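Local coordinates for protein exosome complex component Rrp42 (Pyrococcus abyssi, PDB 2PO1) that probably serves as a non-catalytic subunit of the archaeal RNA-degrading exosome, helping to shape the active site of its partner Rrp41, at residues G157-K171 / T183-V197. Sequence-based numbering, arbitrary orientation.
Sequences GIAAIAALLNARVPK and TLDETEPLPVEKIPV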
loop_
_atom_site.group_PDB
_atom_site.type_symbol
_atom_site.label_atom_id
_atom_site.label_comp_id
_atom_site.label_asym_id
_atom_site.label_seq_id
_atom_site.Cartn_x
_atom_site.Cartn_y
_atom_site.Cartn_z
ATOM N N GLY C 157 -12.728 -24.581 -4.551
ATOM C CA GLY C 157 -13.018 -24.909 -5.937
ATOM C C GLY C 157 -14.441 -25.430 -6.136
ATOM O O GLY C 157 -15.078 -25.168 -7.157
ATOM N N ILE C 158 -14.915 -26.207 -5.181
ATOM C CA ILE C 158 -16.287 -26.758 -5.227
ATOM C C ILE C 158 -17.234 -25.589 -5.183
ATOM O O ILE C 158 -18.076 -25.428 -6.056
ATOM C CB ILE C 158 -16.556 -27.659 -4.064
ATOM C CG1 ILE C 158 -15.819 -28.972 -4.271
ATOM C CG2 ILE C 158 -18.034 -28.011 -3.930
ATOM C CD1 ILE C 158 -15.669 -29.737 -2.968
ATOM N N ALA C 159 -17.051 -24.723 -4.200
ATOM C CA ALA C 159 -17.888 -23.514 -4.105
ATOM C C ALA C 159 -17.822 -22.671 -5.367
ATOM O O ALA C 159 -18.826 -22.113 -5.759
ATOM C CB ALA C 159 -17.494 -22.689 -2.916
ATOM N N ALA C 160 -16.635 -22.573 -5.992
ATOM C CA ALA C 160 -16.433 -21.632 -7.116
ATOM C C ALA C 160 -17.212 -22.160 -8.293
ATOM O O ALA C 160 -18.019 -21.450 -8.889
ATOM C CB ALA C 160 -14.949 -21.445 -7.468
ATOM N N ILE C 161 -17.052 -23.443 -8.593
ATOM C CA ILE C 161 -17.733 -23.950 -9.743
ATOM C C ILE C 161 -19.235 -24.065 -9.460
ATOM O O ILE C 161 -20.070 -23.901 -10.373
ATOM C CB ILE C 161 -17.124 -25.288 -10.280
ATOM C CG1 ILE C 161 -17.691 -25.592 -11.680
ATOM C CG2 ILE C 161 -17.338 -26.395 -9.322
ATOM C CD1 ILE C 161 -17.084 -24.575 -12.734
ATOM N N ALA C 162 -19.590 -24.348 -8.218
ATOM C CA ALA C 162 -21.021 -24.442 -7.919
ATOM C C ALA C 162 -21.636 -23.053 -8.033
ATOM O O ALA C 162 -22.770 -22.903 -8.468
ATOM C CB ALA C 162 -21.267 -25.068 -6.518
ATOM N N ALA C 163 -20.897 -22.010 -7.657
ATOM C CA ALA C 163 -21.459 -20.659 -7.700
ATOM C C ALA C 163 -21.615 -20.253 -9.188
ATOM O O ALA C 163 -22.634 -19.697 -9.606
ATOM C CB ALA C 163 -20.562 -19.698 -6.945
ATOM N N LEU C 164 -20.633 -20.614 -10.018
ATOM C CA LEU C 164 -20.680 -20.305 -11.473
ATOM C C LEU C 164 -21.847 -21.021 -12.154
ATOM O O LEU C 164 -22.556 -20.460 -13.025
ATOM C CB LEU C 164 -19.339 -20.721 -12.080
ATOM C CG LEU C 164 -18.217 -19.754 -11.788
ATOM C CD1 LEU C 164 -16.973 -20.435 -12.233
ATOM C CD2 LEU C 164 -18.432 -18.509 -12.650
ATOM N N LEU C 165 -22.069 -22.265 -11.751
ATOM C CA LEU C 165 -23.216 -23.016 -12.244
ATOM C C LEU C 165 -24.501 -22.390 -11.767
ATOM O O LEU C 165 -25.464 -22.423 -12.459
ATOM C CB LEU C 165 -23.187 -24.464 -11.791
ATOM C CG LEU C 165 -22.088 -25.274 -12.487
ATOM C CD1 LEU C 165 -21.806 -26.512 -11.647
ATOM C CD2 LEU C 165 -22.476 -25.587 -13.942
ATOM N N ASN C 166 -24.483 -21.808 -10.575
ATOM C CA ASN C 166 -25.659 -21.130 -10.018
ATOM C C ASN C 166 -25.942 -19.753 -10.611
ATOM O O ASN C 166 -27.031 -19.178 -10.410
ATOM C CB ASN C 166 -25.426 -20.927 -8.516
ATOM C CG ASN C 166 -26.550 -20.208 -7.848
ATOM O OD1 ASN C 166 -26.346 -19.189 -7.276
ATOM N ND2 ASN C 166 -27.757 -20.765 -7.912
ATOM N N ALA C 167 -24.960 -19.211 -11.310
ATOM C CA ALA C 167 -24.977 -17.829 -11.658
ATOM C C ALA C 167 -26.000 -17.643 -12.730
ATOM O O ALA C 167 -26.171 -18.503 -13.612
ATOM C CB ALA C 167 -23.617 -17.387 -12.125
ATOM N N ARG C 168 -26.751 -16.573 -12.549
ATOM C CA ARG C 168 -27.669 -16.069 -13.552
ATOM C C ARG C 168 -27.315 -14.606 -13.683
ATOM O O ARG C 168 -27.297 -13.871 -12.706
ATOM C CB ARG C 168 -29.127 -16.263 -13.147
ATOM C CG ARG C 168 -29.532 -17.714 -13.232
ATOM C CD ARG C 168 -30.981 -17.940 -13.370
ATOM N NE ARG C 168 -31.525 -17.486 -14.675
ATOM C CZ ARG C 168 -31.646 -18.227 -15.784
ATOM N NH1 ARG C 168 -31.233 -19.502 -15.841
ATOM N NH2 ARG C 168 -32.155 -17.658 -16.876
ATOM N N VAL C 169 -27.047 -14.210 -14.914
ATOM C CA VAL C 169 -26.515 -12.911 -15.238
ATOM C C VAL C 169 -27.509 -12.264 -16.206
ATOM O O VAL C 169 -28.224 -12.981 -16.914
ATOM C CB VAL C 169 -25.085 -13.056 -15.847
ATOM C CG1 VAL C 169 -24.117 -13.665 -14.788
ATOM C CG2 VAL C 169 -25.117 -13.927 -17.097
ATOM N N PRO C 170 -27.590 -10.915 -16.200
ATOM C CA PRO C 170 -28.502 -10.185 -17.090
ATOM C C PRO C 170 -28.213 -10.552 -18.536
ATOM O O PRO C 170 -27.039 -10.559 -18.939
ATOM C CB PRO C 170 -28.144 -8.716 -16.864
ATOM C CG PRO C 170 -27.428 -8.683 -15.533
ATOM C CD PRO C 170 -26.789 -10.015 -15.342
ATOM N N LYS C 171 -29.263 -10.911 -19.285
ATOM C CA LYS C 171 -29.157 -11.018 -20.732
ATOM C C LYS C 171 -28.734 -9.647 -21.249
ATOM O O LYS C 171 -29.238 -8.606 -20.820
ATOM C CB LYS C 171 -30.491 -11.383 -21.379
ATOM C CG LYS C 171 -30.869 -12.836 -21.268
ATOM C CD LYS C 171 -31.570 -13.308 -22.506
ATOM C CE LYS C 171 -31.764 -14.829 -22.563
ATOM N NZ LYS C 171 -30.497 -15.626 -22.642
ATOM N N THR C 183 -28.831 -3.899 -21.187
ATOM C CA THR C 183 -28.899 -4.918 -20.147
ATOM C C THR C 183 -30.365 -5.168 -19.855
ATOM O O THR C 183 -31.080 -4.254 -19.432
ATOM C CB THR C 183 -28.216 -4.472 -18.848
ATOM O OG1 THR C 183 -26.790 -4.563 -18.983
ATOM C CG2 THR C 183 -28.632 -5.385 -17.693
ATOM N N LEU C 184 -30.803 -6.404 -20.091
ATOM C CA LEU C 184 -32.188 -6.794 -19.886
ATOM C C LEU C 184 -32.380 -7.356 -18.474
ATOM O O LEU C 184 -31.420 -7.640 -17.781
ATOM C CB LEU C 184 -32.637 -7.815 -20.949
ATOM C CG LEU C 184 -32.103 -7.689 -22.381
ATOM C CD1 LEU C 184 -32.587 -8.849 -23.220
ATOM C CD2 LEU C 184 -32.475 -6.345 -23.030
ATOM N N ASP C 185 -33.641 -7.487 -18.077
ATOM C CA ASP C 185 -34.052 -8.062 -16.809
ATOM C C ASP C 185 -33.906 -9.559 -16.817
ATOM O O ASP C 185 -33.444 -10.142 -15.818
ATOM C CB ASP C 185 -35.507 -7.710 -16.515
ATOM C CG ASP C 185 -35.666 -6.300 -15.983
ATOM O OD1 ASP C 185 -34.665 -5.718 -15.480
ATOM O OD2 ASP C 185 -36.805 -5.786 -16.069
ATOM N N GLU C 186 -34.301 -10.174 -17.935
ATOM C CA GLU C 186 -34.107 -11.603 -18.171
ATOM C C GLU C 186 -32.656 -11.960 -17.937
ATOM O O GLU C 186 -31.738 -11.233 -18.337
ATOM C CB GLU C 186 -34.508 -11.998 -19.603
ATOM C CG GLU C 186 -34.683 -13.504 -19.843
ATOM C CD GLU C 186 -34.845 -13.877 -21.323
ATOM O OE1 GLU C 186 -35.330 -13.038 -22.122
ATOM O OE2 GLU C 186 -34.504 -15.022 -21.688
ATOM N N THR C 187 -32.457 -13.090 -17.281
ATOM C CA THR C 187 -31.132 -13.520 -16.957
ATOM C C THR C 187 -30.889 -14.809 -17.710
ATOM O O THR C 187 -31.783 -15.361 -18.315
ATOM C CB THR C 187 -30.937 -13.686 -15.433
ATOM O OG1 THR C 187 -31.967 -14.538 -14.920
ATOM C CG2 THR C 187 -31.015 -12.341 -14.740
ATOM N N GLU C 188 -29.650 -15.256 -17.712
ATOM C CA GLU C 188 -29.314 -16.494 -18.380
ATOM C C GLU C 188 -28.184 -17.041 -17.605
ATOM O O GLU C 188 -27.523 -16.297 -16.883
ATOM C CB GLU C 188 -28.856 -16.189 -19.804
ATOM C CG GLU C 188 -27.912 -15.016 -19.817
ATOM C CD GLU C 188 -27.236 -14.787 -21.123
ATOM O OE1 GLU C 188 -26.085 -14.373 -21.063
ATOM O OE2 GLU C 188 -27.838 -14.978 -22.196
ATOM N N PRO C 189 -27.900 -18.336 -17.761
ATOM C CA PRO C 189 -26.709 -18.809 -17.061
ATOM C C PRO C 189 -25.445 -18.277 -17.703
ATOM O O PRO C 189 -25.492 -17.698 -18.796
ATOM C CB PRO C 189 -26.730 -20.313 -17.290
ATOM C CG PRO C 189 -28.154 -20.610 -17.791
ATOM C CD PRO C 189 -28.589 -19.405 -18.501
ATOM N N LEU C 190 -24.329 -18.530 -17.055
ATOM C CA LEU C 190 -23.024 -18.132 -17.584
ATOM C C LEU C 190 -22.647 -19.307 -18.490
ATOM O O LEU C 190 -23.274 -20.361 -18.391
ATOM C CB LEU C 190 -22.070 -17.975 -16.408
ATOM C CG LEU C 190 -21.241 -16.723 -16.071
ATOM C CD1 LEU C 190 -21.583 -15.458 -16.763
ATOM C CD2 LEU C 190 -21.043 -16.590 -14.507
ATOM N N PRO C 191 -21.719 -19.114 -19.448
ATOM C CA PRO C 191 -21.503 -20.326 -20.246
ATOM C C PRO C 191 -20.588 -21.293 -19.507
ATOM O O PRO C 191 -19.385 -21.318 -19.765
ATOM C CB PRO C 191 -20.881 -19.782 -21.537
ATOM C CG PRO C 191 -20.195 -18.497 -21.113
ATOM C CD PRO C 191 -20.957 -17.949 -19.952
ATOM N N VAL C 192 -21.154 -22.046 -18.557
ATOM C CA VAL C 192 -20.373 -22.987 -17.779
ATOM C C VAL C 192 -20.466 -24.346 -18.464
ATOM O O VAL C 192 -21.542 -24.953 -18.576
ATOM C CB VAL C 192 -20.829 -23.122 -16.309
ATOM C CG1 VAL C 192 -19.845 -23.991 -15.547
ATOM C CG2 VAL C 192 -20.947 -21.755 -15.622
ATOM N N GLU C 193 -19.328 -24.835 -18.915
ATOM C CA GLU C 193 -19.340 -26.004 -19.764
ATOM C C GLU C 193 -18.660 -27.216 -19.204
ATOM O O GLU C 193 -18.875 -28.314 -19.674
ATOM C CB GLU C 193 -18.722 -25.613 -21.061
ATOM C CG GLU C 193 -19.473 -24.454 -21.589
ATOM C CD GLU C 193 -19.052 -24.064 -22.956
ATOM O OE1 GLU C 193 -17.953 -24.469 -23.360
ATOM O OE2 GLU C 193 -19.825 -23.338 -23.609
ATOM N N LYS C 194 -17.869 -27.038 -18.155
ATOM C CA LYS C 194 -17.197 -28.168 -17.544
ATOM C C LYS C 194 -17.338 -27.975 -16.061
ATOM O O LYS C 194 -17.660 -26.870 -15.603
ATOM C CB LYS C 194 -15.740 -28.209 -18.012
ATOM C CG LYS C 194 -15.573 -29.154 -19.197
ATOM C CD LYS C 194 -14.344 -28.815 -19.987
ATOM C CE LYS C 194 -14.630 -28.913 -21.501
ATOM N NZ LYS C 194 -14.124 -27.558 -22.033
ATOM N N ILE C 195 -17.148 -29.048 -15.296
ATOM C CA ILE C 195 -17.219 -28.927 -13.846
ATOM C C ILE C 195 -15.946 -29.410 -13.145
ATOM O O ILE C 195 -15.967 -30.435 -12.498
ATOM C CB ILE C 195 -18.506 -29.576 -13.233
ATOM C CG1 ILE C 195 -19.733 -28.983 -13.872
ATOM C CG2 ILE C 195 -18.597 -29.319 -11.698
ATOM C CD1 ILE C 195 -20.896 -29.933 -13.857
ATOM N N PRO C 196 -14.853 -28.635 -13.242
ATOM C CA PRO C 196 -13.615 -29.001 -12.589
ATOM C C PRO C 196 -13.789 -28.940 -11.080
ATOM O O PRO C 196 -14.454 -28.028 -10.562
ATOM C CB PRO C 196 -12.647 -27.903 -13.055
ATOM C CG PRO C 196 -13.517 -26.732 -13.305
ATOM C CD PRO C 196 -14.724 -27.331 -13.925
ATOM N N VAL C 197 -13.211 -29.927 -10.398
ATOM C CA VAL C 197 -13.350 -30.110 -8.961
ATOM C C VAL C 197 -11.941 -30.382 -8.489
ATOM O O VAL C 197 -11.294 -31.281 -9.021
ATOM C CB VAL C 197 -14.288 -31.322 -8.664
ATOM C CG1 VAL C 197 -14.198 -31.735 -7.219
ATOM C CG2 VAL C 197 -15.722 -30.966 -8.992
HETATM O O HOH W 1 -13.125 -25.756 -9.410
HETATM O O HOH W 2 -24.314 -19.935 -14.878
#
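Arg168 reaches across strand 186-189 and meets Thr187 at about a right angle: NE gives a nearly straight bond (166°) to Thr187 OG1, 3.0 Å away and in the guanidinium plane. A bend at chi3 (68°) folds the guanidinium back over the strand, where one face covers the Glu188–Pro189 peptide link and NH2 makes a weak, bent bond to Thr187 O. Val169 and Glu188 form an antiparallel hydrogen-bonded pair, while Lys171 N bonds to Glu186 O and Lys171 O accepts from Leu184 N. Strand 168-174 runs between 181-184 and 186-189 in a small three-stranded sheet. The Lys171 chain, bent at chi2 and chi4, brings NZ into a salt bridge with Glu188 OE2 (2.8 Å), on its anti lone pair; an alanine here would probably leave that carboxylate without its salt-bridge partner.

Beyond, the contact turns apolar. Leu190 CD2 touches both Ala167 CB (3.6 Å) and Leu164 CD2, and its CD1 meets Val169 CG1, the side chains nearly perpendicular. Leu165 CD2 presses tightly on Val192 CG1 (3.5 Å), whereas CD1 turns to Ile195 CG1. Ile161, with CG1 trans to the backbone N (chi1 -167°), lays CG1 across Ile195 CG2 and CD1 against Pro196 CD (3.8 Å).

One water donates to Leu164 O and Ala167 O and accepts from Leu190 N; another bridges Gly157 O and Pro196 O. The helix's other side (Ala159, Ala162) packs on the five-stranded RNase PH-family sheet. The extended connection leading to strand 197-204 is therefore held to helix 152-166 by hydrocarbon contacts and water bridges, and direct polar bonds are concentrated in the three-stranded sheet.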